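Local coordinates for protein ribonucleoside-diphosphate reductase subunit beta (Streptococcus sanguinis, PDB 4N83) that is the metal-bearing small subunit of a class Ib ribonucleotide reductase, which probably supplies deoxyribonucleotides for DNA synthesis, and holds two manganese ions, at residues A[28-33]-A[98-103]; A[24-29]-A[90-95]; A[34-39]-A[177-182]; A[167-172]-A[279-284]. All blocks are in the same frame, centred on the assembly; numbering follows the deposited sequence.

Contact 1: A[28-33]-A[98-103]; sequences QFWLDT and SVHAKS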
loop_
_atom_site.group_PDB
_atom_site.type_symbol
_atom_site.label_atom_id
_atom_site.label_comp_id
_atom_site.label_asym_id
_atom_site.label_seq_id
_atom_site.Cartn_x
_atom_site.Cartn_y
_atom_site.Cartn_z
ATOM N N GLN A 28 -4.553 4.440 12.168
ATOM C CA GLN A 28 -5.737 4.964 11.480
ATOM C C GLN A 28 -6.177 4.085 10.298
ATOM O O GLN A 28 -6.681 4.597 9.297
ATOM C CB GLN A 28 -5.477 6.396 10.992
ATOM C CG GLN A 28 -5.469 7.449 12.087
ATOM C CD GLN A 28 -5.193 8.845 11.554
ATOM O OE1 GLN A 28 -5.349 9.111 10.359
ATOM N NE2 GLN A 28 -4.786 9.748 12.440
ATOM N N PHE A 29 -5.988 2.771 10.414
ATOM C CA PHE A 29 -6.445 1.813 9.399
ATOM C C PHE A 29 -7.956 1.601 9.525
ATOM O O PHE A 29 -8.487 1.560 10.636
ATOM C CB PHE A 29 -5.697 0.481 9.568
ATOM C CG PHE A 29 -6.246 -0.653 8.740
ATOM C CD1 PHE A 29 -5.648 -1.009 7.538
ATOM C CD2 PHE A 29 -7.343 -1.388 9.181
ATOM C CE1 PHE A 29 -6.145 -2.063 6.784
ATOM C CE2 PHE A 29 -7.845 -2.437 8.429
ATOM C CZ PHE A 29 -7.244 -2.776 7.229
ATOM N N TRP A 30 -8.641 1.462 8.390
ATOM C CA TRP A 30 -10.088 1.212 8.392
ATOM C C TRP A 30 -10.596 0.607 7.081
ATOM O O TRP A 30 -9.906 0.638 6.058
ATOM C CB TRP A 30 -10.853 2.503 8.691
ATOM C CG TRP A 30 -10.646 3.588 7.678
ATOM C CD1 TRP A 30 -9.604 4.462 7.617
ATOM C CD2 TRP A 30 -11.513 3.920 6.588
ATOM N NE1 TRP A 30 -9.761 5.317 6.555
ATOM C CE2 TRP A 30 -10.926 5.005 5.905
ATOM C CE3 TRP A 30 -12.726 3.403 6.120
ATOM C CZ2 TRP A 30 -11.512 5.586 4.777
ATOM C CZ3 TRP A 30 -13.310 3.981 4.997
ATOM C CH2 TRP A 30 -12.700 5.062 4.340
ATOM N N LEU A 31 -11.811 0.062 7.135
ATOM C CA LEU A 31 -12.468 -0.528 5.968
ATOM C C LEU A 31 -13.941 -0.124 5.885
ATOM O O LEU A 31 -14.611 0.044 6.903
ATOM C CB LEU A 31 -12.360 -2.057 6.004
ATOM C CG LEU A 31 -11.006 -2.670 5.639
ATOM C CD1 LEU A 31 -11.001 -4.159 5.952
ATOM C CD2 LEU A 31 -10.671 -2.431 4.174
ATOM N N ASP A 32 -14.430 0.015 4.657
ATOM C CA ASP A 32 -15.828 0.378 4.398
ATOM C C ASP A 32 -16.823 -0.719 4.791
ATOM O O ASP A 32 -17.999 -0.436 5.025
ATOM C CB ASP A 32 -16.025 0.749 2.918
ATOM C CG ASP A 32 -15.475 -0.301 1.964
ATOM O OD1 ASP A 32 -16.273 -1.086 1.413
ATOM O OD2 ASP A 32 -14.240 -0.344 1.773
ATOM N N THR A 33 -16.349 -1.961 4.860
ATOM C CA THR A 33 -17.196 -3.109 5.189
ATOM C C THR A 33 -17.656 -3.144 6.655
ATOM O O THR A 33 -18.609 -3.852 6.985
ATOM C CB THR A 33 -16.479 -4.433 4.861
ATOM O OG1 THR A 33 -15.154 -4.406 5.406
ATOM C CG2 THR A 33 -16.398 -4.639 3.354
ATOM N N SER A 98 -6.480 3.723 -2.186
ATOM C CA SER A 98 -7.353 2.736 -2.837
ATOM C C SER A 98 -8.593 2.434 -1.993
ATOM O O SER A 98 -9.674 2.202 -2.539
ATOM C CB SER A 98 -6.599 1.433 -3.145
ATOM O OG SER A 98 -5.935 1.505 -4.395
ATOM N N VAL A 99 -8.432 2.429 -0.670
ATOM C CA VAL A 99 -9.558 2.231 0.245
ATOM C C VAL A 99 -10.535 3.399 0.123
ATOM O O VAL A 99 -11.751 3.200 0.150
ATOM C CB VAL A 99 -9.098 2.087 1.714
ATOM C CG1 VAL A 99 -10.293 2.041 2.661
ATOM C CG2 VAL A 99 -8.248 0.836 1.887
ATOM N N HIS A 100 -9.997 4.610 -0.016
ATOM C CA HIS A 100 -10.819 5.802 -0.228
ATOM C C HIS A 100 -11.597 5.694 -1.541
ATOM O O HIS A 100 -12.777 6.040 -1.601
ATOM C CB HIS A 100 -9.963 7.076 -0.241
ATOM C CG HIS A 100 -9.200 7.314 1.025
ATOM N ND1 HIS A 100 -8.177 8.232 1.115
ATOM C CD2 HIS A 100 -9.294 6.737 2.247
ATOM C CE1 HIS A 100 -7.684 8.223 2.341
ATOM N NE2 HIS A 100 -8.344 7.323 3.048
ATOM N N ALA A 101 -10.929 5.209 -2.584
ATOM C CA ALA A 101 -11.560 5.025 -3.890
ATOM C C ALA A 101 -12.677 3.980 -3.837
ATOM O O ALA A 101 -13.737 4.167 -4.443
ATOM C CB ALA A 101 -10.517 4.635 -4.926
ATOM N N LYS A 102 -12.437 2.889 -3.111
ATOM C CA LYS A 102 -13.430 1.821 -2.970
ATOM C C LYS A 102 -14.627 2.251 -2.122
ATOM O O LYS A 102 -15.771 1.955 -2.471
ATOM C CB LYS A 102 -12.796 0.558 -2.369
ATOM C CG LYS A 102 -13.798 -0.555 -2.082
ATOM C CD LYS A 102 -13.120 -1.841 -1.646
ATOM C CE LYS A 102 -14.121 -2.812 -1.036
ATOM N NZ LYS A 102 -15.213 -3.177 -1.981
ATOM N N SER A 103 -14.361 2.947 -1.017
ATOM C CA SER A 103 -15.407 3.339 -0.062
ATOM C C SER A 103 -16.623 4.007 -0.716
ATOM O O SER A 103 -17.752 3.825 -0.257
ATOM C CB SER A 103 -14.827 4.255 1.020
ATOM O OG SER A 103 -14.183 5.380 0.452
#
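Asp32 and Ser103 bring the two backbones nearest, their CA atoms 5.4 Å apart. Segment 28-33 is coil running on from helix 16-27. Segment 98-103 is a stretch of helix 84-111. Trp30 carries the contact. Its CG lies between the backbone N and the carbonyl carbon (chi1 62°), which turns the indole in to the helix. Val99 CG1 sits over one face of the six-membered ring, 4.1 Å from its centroid and 7° off the normal, a CH-pi contact. At the far rim Trp30 CZ2 comes up to the edge of the His100 ring, 3.6 Å from CD2. The two rings meet rim to rim, with planes 21° apart. Ser103 CB packs against Trp30 CH2 at 4.0 Å. Further along, the Asp32 carboxylate lies across the Lys102 chain. Asp32 OD1 and Lys102 NZ are 4.1 Å apart, too far for a salt bridge, and OD1 bonds instead to Ser106 OG. His100 is a manganese ligand. Its NE2 and Trp30 NE1 both hydrogen-bond to Asp190 OD2. This joined tryptophan, aspartate and histidine set is known from class I small subunits, and it ties the indole to the metal site through one carboxylate oxygen.

Contact 2: A[24-29]-A[90-95]; sequences KLTEQF and FNNIQF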
loop_
_atom_site.group_PDB
_atom_site.type_symbol
_atom_site.label_atom_id
_atom_site.label_comp_id
_atom_site.label_asym_id
_atom_site.label_seq_id
_atom_site.Cartn_x
_atom_site.Cartn_y
_atom_site.Cartn_z
ATOM N N LYS A 24 0.851 6.603 13.222
ATOM C CA LYS A 24 -0.455 7.257 13.148
ATOM C C LYS A 24 -1.336 6.686 12.043
ATOM O O LYS A 24 -2.505 6.387 12.274
ATOM C CB LYS A 24 -0.287 8.768 12.953
ATOM C CG LYS A 24 -1.602 9.529 12.841
ATOM C CD LYS A 24 -1.524 10.908 13.474
ATOM C CE LYS A 24 -1.654 10.828 14.989
ATOM N NZ LYS A 24 -1.660 12.175 15.623
ATOM N N LEU A 25 -0.771 6.532 10.849
ATOM C CA LEU A 25 -1.537 6.050 9.698
ATOM C C LEU A 25 -1.949 4.586 9.840
ATOM O O LEU A 25 -3.082 4.227 9.518
ATOM C CB LEU A 25 -0.756 6.255 8.398
ATOM C CG LEU A 25 -0.662 7.696 7.885
ATOM C CD1 LEU A 25 0.434 7.828 6.836
ATOM C CD2 LEU A 25 -1.998 8.163 7.325
ATOM N N THR A 26 -1.036 3.747 10.322
ATOM C CA THR A 26 -1.346 2.338 10.563
ATOM C C THR A 26 -2.394 2.176 11.667
ATOM O O THR A 26 -3.274 1.321 11.575
ATOM C CB THR A 26 -0.086 1.535 10.939
ATOM O OG1 THR A 26 0.606 2.193 12.009
ATOM C CG2 THR A 26 0.836 1.396 9.733
ATOM N N GLU A 27 -2.289 2.998 12.709
ATOM C CA GLU A 27 -3.314 3.057 13.751
ATOM C C GLU A 27 -4.637 3.600 13.201
ATOM O O GLU A 27 -5.708 3.261 13.706
ATOM C CB GLU A 27 -2.845 3.918 14.928
ATOM C CG GLU A 27 -1.803 3.253 15.817
ATOM C CD GLU A 27 -1.295 4.167 16.922
ATOM O OE1 GLU A 27 -1.339 5.406 16.757
ATOM O OE2 GLU A 27 -0.844 3.644 17.962
ATOM N N GLN A 28 -4.553 4.440 12.168
ATOM C CA GLN A 28 -5.737 4.964 11.480
ATOM C C GLN A 28 -6.177 4.085 10.298
ATOM O O GLN A 28 -6.681 4.597 9.297
ATOM C CB GLN A 28 -5.477 6.396 10.992
ATOM C CG GLN A 28 -5.469 7.449 12.087
ATOM C CD GLN A 28 -5.193 8.845 11.554
ATOM O OE1 GLN A 28 -5.349 9.111 10.359
ATOM N NE2 GLN A 28 -4.786 9.748 12.440
ATOM N N PHE A 29 -5.988 2.771 10.414
ATOM C CA PHE A 29 -6.445 1.813 9.399
ATOM C C PHE A 29 -7.956 1.601 9.525
ATOM O O PHE A 29 -8.487 1.560 10.636
ATOM C CB PHE A 29 -5.697 0.481 9.568
ATOM C CG PHE A 29 -6.246 -0.653 8.740
ATOM C CD1 PHE A 29 -5.648 -1.009 7.538
ATOM C CD2 PHE A 29 -7.343 -1.388 9.181
ATOM C CE1 PHE A 29 -6.145 -2.063 6.784
ATOM C CE2 PHE A 29 -7.845 -2.437 8.429
ATOM C CZ PHE A 29 -7.244 -2.776 7.229
ATOM N N PHE A 90 4.749 5.625 2.171
ATOM C CA PHE A 90 4.035 5.841 0.906
ATOM C C PHE A 90 3.312 4.595 0.397
ATOM O O PHE A 90 2.302 4.709 -0.298
ATOM C CB PHE A 90 4.972 6.397 -0.176
ATOM C CG PHE A 90 5.169 7.885 -0.092
ATOM C CD1 PHE A 90 4.089 8.743 -0.237
ATOM C CD2 PHE A 90 6.427 8.429 0.129
ATOM C CE1 PHE A 90 4.256 10.113 -0.157
ATOM C CE2 PHE A 90 6.600 9.800 0.209
ATOM C CZ PHE A 90 5.514 10.644 0.066
ATOM N N ASN A 91 3.822 3.414 0.739
ATOM C CA ASN A 91 3.116 2.168 0.432
ATOM C C ASN A 91 1.815 2.099 1.218
ATOM O O ASN A 91 0.769 1.739 0.672
ATOM C CB ASN A 91 3.984 0.946 0.746
ATOM C CG ASN A 91 5.224 0.870 -0.124
ATOM O OD1 ASN A 91 5.208 1.279 -1.288
ATOM N ND2 ASN A 91 6.307 0.339 0.436
ATOM N N ASN A 92 1.893 2.456 2.499
ATOM C CA ASN A 92 0.711 2.596 3.347
ATOM C C ASN A 92 -0.233 3.687 2.836
ATOM O O ASN A 92 -1.449 3.495 2.814
ATOM C CB ASN A 92 1.119 2.905 4.792
ATOM C CG ASN A 92 -0.055 3.326 5.650
ATOM O OD1 ASN A 92 -0.229 4.509 5.932
ATOM N ND2 ASN A 92 -0.883 2.366 6.045
ATOM N N ILE A 93 0.330 4.825 2.434
ATOM C CA ILE A 93 -0.463 5.925 1.885
ATOM C C ILE A 93 -1.211 5.467 0.638
ATOM O O ILE A 93 -2.417 5.679 0.525
ATOM C CB ILE A 93 0.407 7.156 1.537
ATOM C CG1 ILE A 93 0.957 7.800 2.814
ATOM C CG2 ILE A 93 -0.403 8.182 0.748
ATOM C CD1 ILE A 93 2.123 8.740 2.597
ATOM N N GLN A 94 -0.493 4.828 -0.283
ATOM C CA GLN A 94 -1.073 4.397 -1.557
ATOM C C GLN A 94 -2.196 3.377 -1.384
ATOM O O GLN A 94 -3.191 3.419 -2.115
ATOM C CB GLN A 94 0.002 3.812 -2.470
ATOM C CG GLN A 94 -0.477 3.612 -3.898
ATOM C CD GLN A 94 0.624 3.151 -4.828
ATOM O OE1 GLN A 94 1.520 2.410 -4.424
ATOM N NE2 GLN A 94 0.563 3.589 -6.084
ATOM N N PHE A 95 -2.028 2.459 -0.434
ATOM C CA PHE A 95 -3.070 1.480 -0.119
ATOM C C PHE A 95 -4.334 2.162 0.407
ATOM O O PHE A 95 -5.440 1.842 -0.029
ATOM C CB PHE A 95 -2.565 0.445 0.893
ATOM C CG PHE A 95 -3.664 -0.289 1.610
ATOM C CD1 PHE A 95 -4.605 -1.029 0.903
ATOM C CD2 PHE A 95 -3.761 -0.239 2.993
ATOM C CE1 PHE A 95 -5.622 -1.697 1.563
ATOM C CE2 PHE A 95 -4.772 -0.909 3.659
ATOM C CZ PHE A 95 -5.704 -1.640 2.944
#
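Phe29 meets the Phe95 ring at its edge, near the Phe95 plane. The closest pair is Phe29 CE1 and Phe95 CE2, 3.6 Å apart, and Phe29 CD1 follows at 4.0 Å from the same CE2. The Phe95 atom approaches the Phe29 ring obliquely. The ring planes are about 26° apart, so this is not a T-shaped pair. Phe29 also stacks on Phe29 of the second subunit. The third flat group is the Asn92 amide. Its CG is anti to the backbone N (chi1 169°), which carries the amide across to the end of helix 16-27. OD1 faces Leu25, touching CB and, at 3.5 Å, CD1. ND2 passes beside Thr26, with Thr26 CG2 4.2 Å away.

The contact belongs to the ferritin-like helical fold. Helix 84-111 is one of the long helices around the metal pair. Near its start it receives the last turn of helix 16-27 and also borders the second subunit. Asn92 packs there on Phe95 of the second subunit, and Phe95 on Asn92 of that subunit.

Toward the metals the contact is aliphatic. Leu25 CD1 lies 4.1 Å from Ile93 CG1, and both side chains touch His194, a manganese ligand. The Ile93 side chain itself comes to about 4 Å from a manganese ion. Thr26 keeps its hydroxyl for its own helix: OG1 hydrogen-bonds to Trp22 O and to Glu23 O.

Contact 3: A[34-39]-A[177-182]; sequences RIPLSN and LANVAE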
loop_
_atom_site.group_PDB
_atom_site.type_symbol
_atom_site.label_atom_id
_atom_site.label_comp_id
_atom_site.label_asym_id
_atom_site.label_seq_id
_atom_site.Cartn_x
_atom_site.Cartn_y
_atom_site.Cartn_z
ATOM N N ARG A 34 -16.982 -2.391 7.523
ATOM C CA ARG A 34 -17.358 -2.303 8.939
ATOM C C ARG A 34 -18.587 -1.416 9.149
ATOM O O ARG A 34 -19.476 -1.752 9.933
ATOM C CB ARG A 34 -16.199 -1.748 9.773
ATOM C CG ARG A 34 -14.927 -2.577 9.736
ATOM C CD ARG A 34 -13.802 -1.865 10.471
ATOM N NE ARG A 34 -12.542 -2.603 10.414
ATOM C CZ ARG A 34 -11.401 -2.203 10.977
ATOM N NH1 ARG A 34 -11.339 -1.059 11.652
ATOM N NH2 ARG A 34 -10.310 -2.954 10.863
ATOM N N ILE A 35 -18.625 -0.283 8.447
ATOM C CA ILE A 35 -19.674 0.724 8.628
ATOM C C ILE A 35 -21.021 0.233 8.081
ATOM O O ILE A 35 -21.093 -0.203 6.932
ATOM C CB ILE A 35 -19.290 2.054 7.935
ATOM C CG1 ILE A 35 -18.055 2.667 8.606
ATOM C CG2 ILE A 35 -20.448 3.044 7.972
ATOM C CD1 ILE A 35 -17.370 3.738 7.785
ATOM N N PRO A 36 -22.090 0.305 8.902
ATOM C CA PRO A 36 -23.426 -0.092 8.451
ATOM C C PRO A 36 -24.141 1.024 7.680
ATOM O O PRO A 36 -24.711 1.931 8.283
ATOM C CB PRO A 36 -24.153 -0.403 9.762
ATOM C CG PRO A 36 -23.519 0.501 10.762
ATOM C CD PRO A 36 -22.092 0.706 10.323
ATOM N N LEU A 37 -24.110 0.942 6.353
ATOM C CA LEU A 37 -24.691 1.976 5.494
ATOM C C LEU A 37 -26.207 1.832 5.313
ATOM O O LEU A 37 -26.878 2.788 4.919
ATOM C CB LEU A 37 -23.999 1.970 4.126
ATOM C CG LEU A 37 -22.527 2.402 4.150
ATOM C CD1 LEU A 37 -21.767 1.838 2.960
ATOM C CD2 LEU A 37 -22.411 3.919 4.196
ATOM N N SER A 38 -26.739 0.643 5.601
ATOM C CA SER A 38 -28.169 0.363 5.434
ATOM C C SER A 38 -29.061 1.139 6.410
ATOM O O SER A 38 -30.250 1.328 6.146
ATOM C CB SER A 38 -28.439 -1.138 5.581
ATOM O OG SER A 38 -28.140 -1.587 6.891
ATOM N N ASN A 39 -28.486 1.582 7.529
ATOM C CA ASN A 39 -29.219 2.377 8.520
ATOM C C ASN A 39 -29.476 3.821 8.075
ATOM O O ASN A 39 -30.279 4.520 8.694
ATOM C CB ASN A 39 -28.478 2.386 9.863
ATOM C CG ASN A 39 -28.267 0.992 10.438
ATOM O OD1 ASN A 39 -27.344 0.773 11.222
ATOM N ND2 ASN A 39 -29.118 0.045 10.052
ATOM N N LEU A 177 -27.622 11.473 7.424
ATOM C CA LEU A 177 -26.609 10.668 6.727
ATOM C C LEU A 177 -25.363 10.455 7.597
ATOM O O LEU A 177 -24.258 10.864 7.233
ATOM C CB LEU A 177 -26.226 11.321 5.391
ATOM C CG LEU A 177 -27.359 11.638 4.412
ATOM C CD1 LEU A 177 -26.817 12.396 3.211
ATOM C CD2 LEU A 177 -28.079 10.374 3.964
ATOM N N ALA A 178 -25.556 9.803 8.743
ATOM C CA ALA A 178 -24.500 9.651 9.750
ATOM C C ALA A 178 -23.385 8.702 9.309
ATOM O O ALA A 178 -22.203 9.033 9.414
ATOM C CB ALA A 178 -25.098 9.181 11.069
ATOM N N ASN A 179 -23.769 7.523 8.825
ATOM C CA ASN A 179 -22.809 6.516 8.365
ATOM C C ASN A 179 -22.129 6.895 7.049
ATOM O O ASN A 179 -20.977 6.530 6.813
ATOM C CB ASN A 179 -23.493 5.154 8.226
ATOM C CG ASN A 179 -24.006 4.623 9.554
ATOM O OD1 ASN A 179 -23.275 4.594 10.544
ATOM N ND2 ASN A 179 -25.263 4.194 9.579
ATOM N N VAL A 180 -22.848 7.627 6.197
ATOM C CA VAL A 180 -22.287 8.145 4.947
ATOM C C VAL A 180 -21.310 9.287 5.243
ATOM O O VAL A 180 -20.404 9.555 4.457
ATOM C CB VAL A 180 -23.394 8.639 3.984
ATOM C CG1 VAL A 180 -22.792 9.178 2.689
ATOM C CG2 VAL A 180 -24.383 7.519 3.682
ATOM N N ALA A 181 -21.506 9.959 6.376
ATOM C CA ALA A 181 -20.599 11.015 6.817
ATOM C C ALA A 181 -19.342 10.441 7.471
ATOM O O ALA A 181 -18.240 10.921 7.214
ATOM C CB ALA A 181 -21.310 11.959 7.774
ATOM N N GLU A 182 -19.513 9.421 8.314
ATOM C CA GLU A 182 -18.387 8.781 9.017
ATOM C C GLU A 182 -17.350 8.191 8.062
ATOM O O GLU A 182 -16.149 8.266 8.319
ATOM C CB GLU A 182 -18.883 7.685 9.978
ATOM C CG GLU A 182 -19.058 8.143 11.422
ATOM C CD GLU A 182 -17.741 8.359 12.156
ATOM O OE1 GLU A 182 -17.766 8.971 13.246
ATOM O OE2 GLU A 182 -16.681 7.922 11.656
#
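Asn179 projects from the first turn of helix 178-206 into the loop 34-39 of this ferritin-like helical fold. The same helix carries the manganese ligands Glu191 and His194 further along. Asn179 CB lies 3.4 Å from Pro36 O and 3.7 Å from Ile35 CG2. The Ile35 and Asn179 side chains run past each other in opposite directions. CG and ND2 then lie in front of Pro36 O, at the end of that carbonyl. OD1 lies beside the proline ring, 4.1 Å from Pro36 CD. ND2 comes up close to Pro36 O, but the angle is poor and the pair does not count as a hydrogen bond. Instead ND2 makes a weak one to Asp40 OD1, and Asn39 CB packs beside it at 3.7 Å. Asp40 has a second role: its OD2 accepts a hydrogen bond from the backbone N of Val180, in the first turn of the helix. The loop is thus pinned to the helix start through a carboxylate just beyond the segment.

The rest of the contact is made by aliphatic side chains. The Ile35 side chain also packs on Ile183 and Leu186 of the same helix. Leu37 CD2 lies 4.0 Å from Asn179 O and reaches Val180 CG2 at 4.1 Å.

Contact 4: A[167-172]-A[279-284]; sequences TPLYYL and PIVMNG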
loop_
_atom_site.group_PDB
_atom_site.type_symbol
_atom_site.label_atom_id
_atom_site.label_comp_id
_atom_site.label_asym_id
_atom_site.label_seq_id
_atom_site.Cartn_x
_atom_site.Cartn_y
_atom_site.Cartn_z
ATOM N N THR A 167 -20.702 18.786 1.173
ATOM C CA THR A 167 -22.054 18.212 1.173
ATOM C C THR A 167 -22.308 17.218 2.323
ATOM O O THR A 167 -23.241 17.420 3.100
ATOM C CB THR A 167 -22.395 17.569 -0.192
ATOM O OG1 THR A 167 -22.156 18.517 -1.239
ATOM C CG2 THR A 167 -23.853 17.128 -0.240
ATOM N N PRO A 168 -21.495 16.145 2.439
ATOM C CA PRO A 168 -21.725 15.199 3.541
ATOM C C PRO A 168 -21.475 15.789 4.933
ATOM O O PRO A 168 -22.111 15.364 5.898
ATOM C CB PRO A 168 -20.729 14.069 3.251
ATOM C CG PRO A 168 -19.665 14.705 2.427
ATOM C CD PRO A 168 -20.384 15.705 1.577
ATOM N N LEU A 169 -20.556 16.749 5.028
ATOM C CA LEU A 169 -20.316 17.474 6.280
ATOM C C LEU A 169 -21.508 18.363 6.653
ATOM O O LEU A 169 -21.788 18.564 7.837
ATOM C CB LEU A 169 -19.045 18.328 6.180
ATOM C CG LEU A 169 -17.706 17.584 6.104
ATOM C CD1 LEU A 169 -16.585 18.545 5.734
ATOM C CD2 LEU A 169 -17.391 16.876 7.412
ATOM N N TYR A 170 -22.193 18.895 5.642
ATOM C CA TYR A 170 -23.401 19.698 5.850
ATOM C C TYR A 170 -24.517 18.859 6.476
ATOM O O TYR A 170 -25.163 19.293 7.431
ATOM C CB TYR A 170 -23.871 20.316 4.524
ATOM C CG TYR A 170 -25.275 20.889 4.549
ATOM C CD1 TYR A 170 -25.511 22.192 4.982
ATOM C CD2 TYR A 170 -26.366 20.130 4.128
ATOM C CE1 TYR A 170 -26.793 22.718 5.001
ATOM C CE2 TYR A 170 -27.651 20.647 4.147
ATOM C CZ TYR A 170 -27.859 21.940 4.583
ATOM O OH TYR A 170 -29.134 22.454 4.600
ATOM N N TYR A 171 -24.732 17.662 5.936
ATOM C CA TYR A 171 -25.771 16.763 6.440
ATOM C C TYR A 171 -25.440 16.208 7.826
ATOM O O TYR A 171 -26.337 16.036 8.652
ATOM C CB TYR A 171 -26.022 15.616 5.454
ATOM C CG TYR A 171 -26.729 16.051 4.189
ATOM C CD1 TYR A 171 -28.048 16.499 4.225
ATOM C CD2 TYR A 171 -26.085 16.016 2.954
ATOM C CE1 TYR A 171 -28.703 16.901 3.072
ATOM C CE2 TYR A 171 -26.732 16.415 1.796
ATOM C CZ TYR A 171 -28.040 16.857 1.859
ATOM O OH TYR A 171 -28.690 17.255 0.712
ATOM N N LEU A 172 -24.160 15.934 8.079
ATOM C CA LEU A 172 -23.709 15.476 9.400
ATOM C C LEU A 172 -24.020 16.512 10.481
ATOM O O LEU A 172 -24.339 16.153 11.615
ATOM C CB LEU A 172 -22.205 15.173 9.386
ATOM C CG LEU A 172 -21.578 14.661 10.691
ATOM C CD1 LEU A 172 -22.233 13.369 11.154
ATOM C CD2 LEU A 172 -20.079 14.468 10.521
ATOM N N PRO A 279 -21.637 27.379 9.611
ATOM C CA PRO A 279 -21.435 26.886 10.977
ATOM C C PRO A 279 -21.735 25.397 11.158
ATOM O O PRO A 279 -21.060 24.732 11.945
ATOM C CB PRO A 279 -22.406 27.735 11.804
ATOM C CG PRO A 279 -23.478 28.123 10.847
ATOM C CD PRO A 279 -22.799 28.283 9.520
ATOM N N ILE A 280 -22.733 24.883 10.437
ATOM C CA ILE A 280 -23.136 23.480 10.574
ATOM C C ILE A 280 -22.162 22.543 9.847
ATOM O O ILE A 280 -22.087 21.354 10.160
ATOM C CB ILE A 280 -24.602 23.253 10.106
ATOM C CG1 ILE A 280 -25.341 22.331 11.086
ATOM C CG2 ILE A 280 -24.674 22.710 8.682
ATOM C CD1 ILE A 280 -25.808 23.024 12.349
ATOM N N VAL A 281 -21.425 23.082 8.875
ATOM C CA VAL A 281 -20.347 22.344 8.213
ATOM C C VAL A 281 -19.113 22.314 9.115
ATOM O O VAL A 281 -18.390 21.316 9.153
ATOM C CB VAL A 281 -19.985 22.961 6.845
ATOM C CG1 VAL A 281 -18.794 22.242 6.218
ATOM C CG2 VAL A 281 -21.189 22.911 5.914
ATOM N N MET A 282 -18.883 23.407 9.840
ATOM C CA MET A 282 -17.807 23.468 10.833
ATOM C C MET A 282 -18.165 22.640 12.071
ATOM O O MET A 282 -17.279 22.198 12.806
ATOM C CB MET A 282 -17.516 24.922 11.226
ATOM C CG MET A 282 -16.108 25.158 11.758
ATOM S SD MET A 282 -14.796 24.679 10.611
ATOM C CE MET A 282 -15.179 25.689 9.183
ATOM N N ASN A 283 -19.464 22.449 12.300
ATOM C CA ASN A 283 -19.956 21.487 13.286
ATOM C C ASN A 283 -19.654 20.053 12.841
ATOM O O ASN A 283 -19.403 19.178 13.671
ATOM C CB ASN A 283 -21.466 21.675 13.501
ATOM C CG ASN A 283 -22.048 20.696 14.505
ATOM O OD1 ASN A 283 -23.010 19.988 14.206
ATOM N ND2 ASN A 283 -21.470 20.649 15.698
ATOM N N GLY A 284 -19.682 19.826 11.528
ATOM C CA GLY A 284 -19.345 18.530 10.943
ATOM C C GLY A 284 -17.876 18.153 11.055
ATOM O O GLY A 284 -17.552 16.983 11.253
#
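Val281 is the main bump on helix 279-285, and it enters the notch between Leu169 and Tyr170. Its two methyl groups divide the work. CG1 packs on Leu169 CB at 3.9 Å, while CG2 lies against Tyr170 CB at 4.0 Å and at the edge of the tyrosine ring. Ile280 packs beside it through CG2, 3.8 Å from Tyr170 CD1 and close to Tyr170 O. The tyrosine ring stands there because its CG is anti to the backbone N (chi1 166°). The axes of segments 167-172 and 279-284 cross almost at a right angle, 92°, and come within 7.2 Å. In this all-helical fold the contact brings the last modelled helix against helix 162-173, which is kinked around Thr167 and Pro168.

Gly284, one turn on from Val281, forms a hollow facing Leu169. With no side chain on it, its CA comes to 4.9 Å from the CA of Leu169. Two leucine tips lie against its backbone: Leu169 CD2 is 3.8 Å from Gly284 O, and Leu172 CD2 is 3.6 Å from the same oxygen. Phe252 of helix 246-263 packs on both Leu169 and Val281, and the Trp245 ring meets that of Tyr170.

Contacts 1 and 2 are neighbours, with centres 11 Å apart. They share Gln28 and Phe29, rest on the same helix 84-111, and both touch the second subunit. Both border the metal pair: contact 1 supplies the ligand His100, and contact 2 brings Ile93 to about 4 Å from the side chains of the ligands Glu97 and His194. Contact 3 follows on the same loop. Phe29 CE2 lies 3.5 Å from Arg34 NH2, and the centres of contacts 1 and 3 are 13 Å apart. Val180 of contact 3 is about 8 Å from Tyr104, the predicted active-site residue, side chain to side chain. Contact 4 abuts contact 3, where Ala181 CB is 3.7 Å from Leu172 CB. Its Leu169 side chain stays about 14 Å from a manganese ion, nearest atoms.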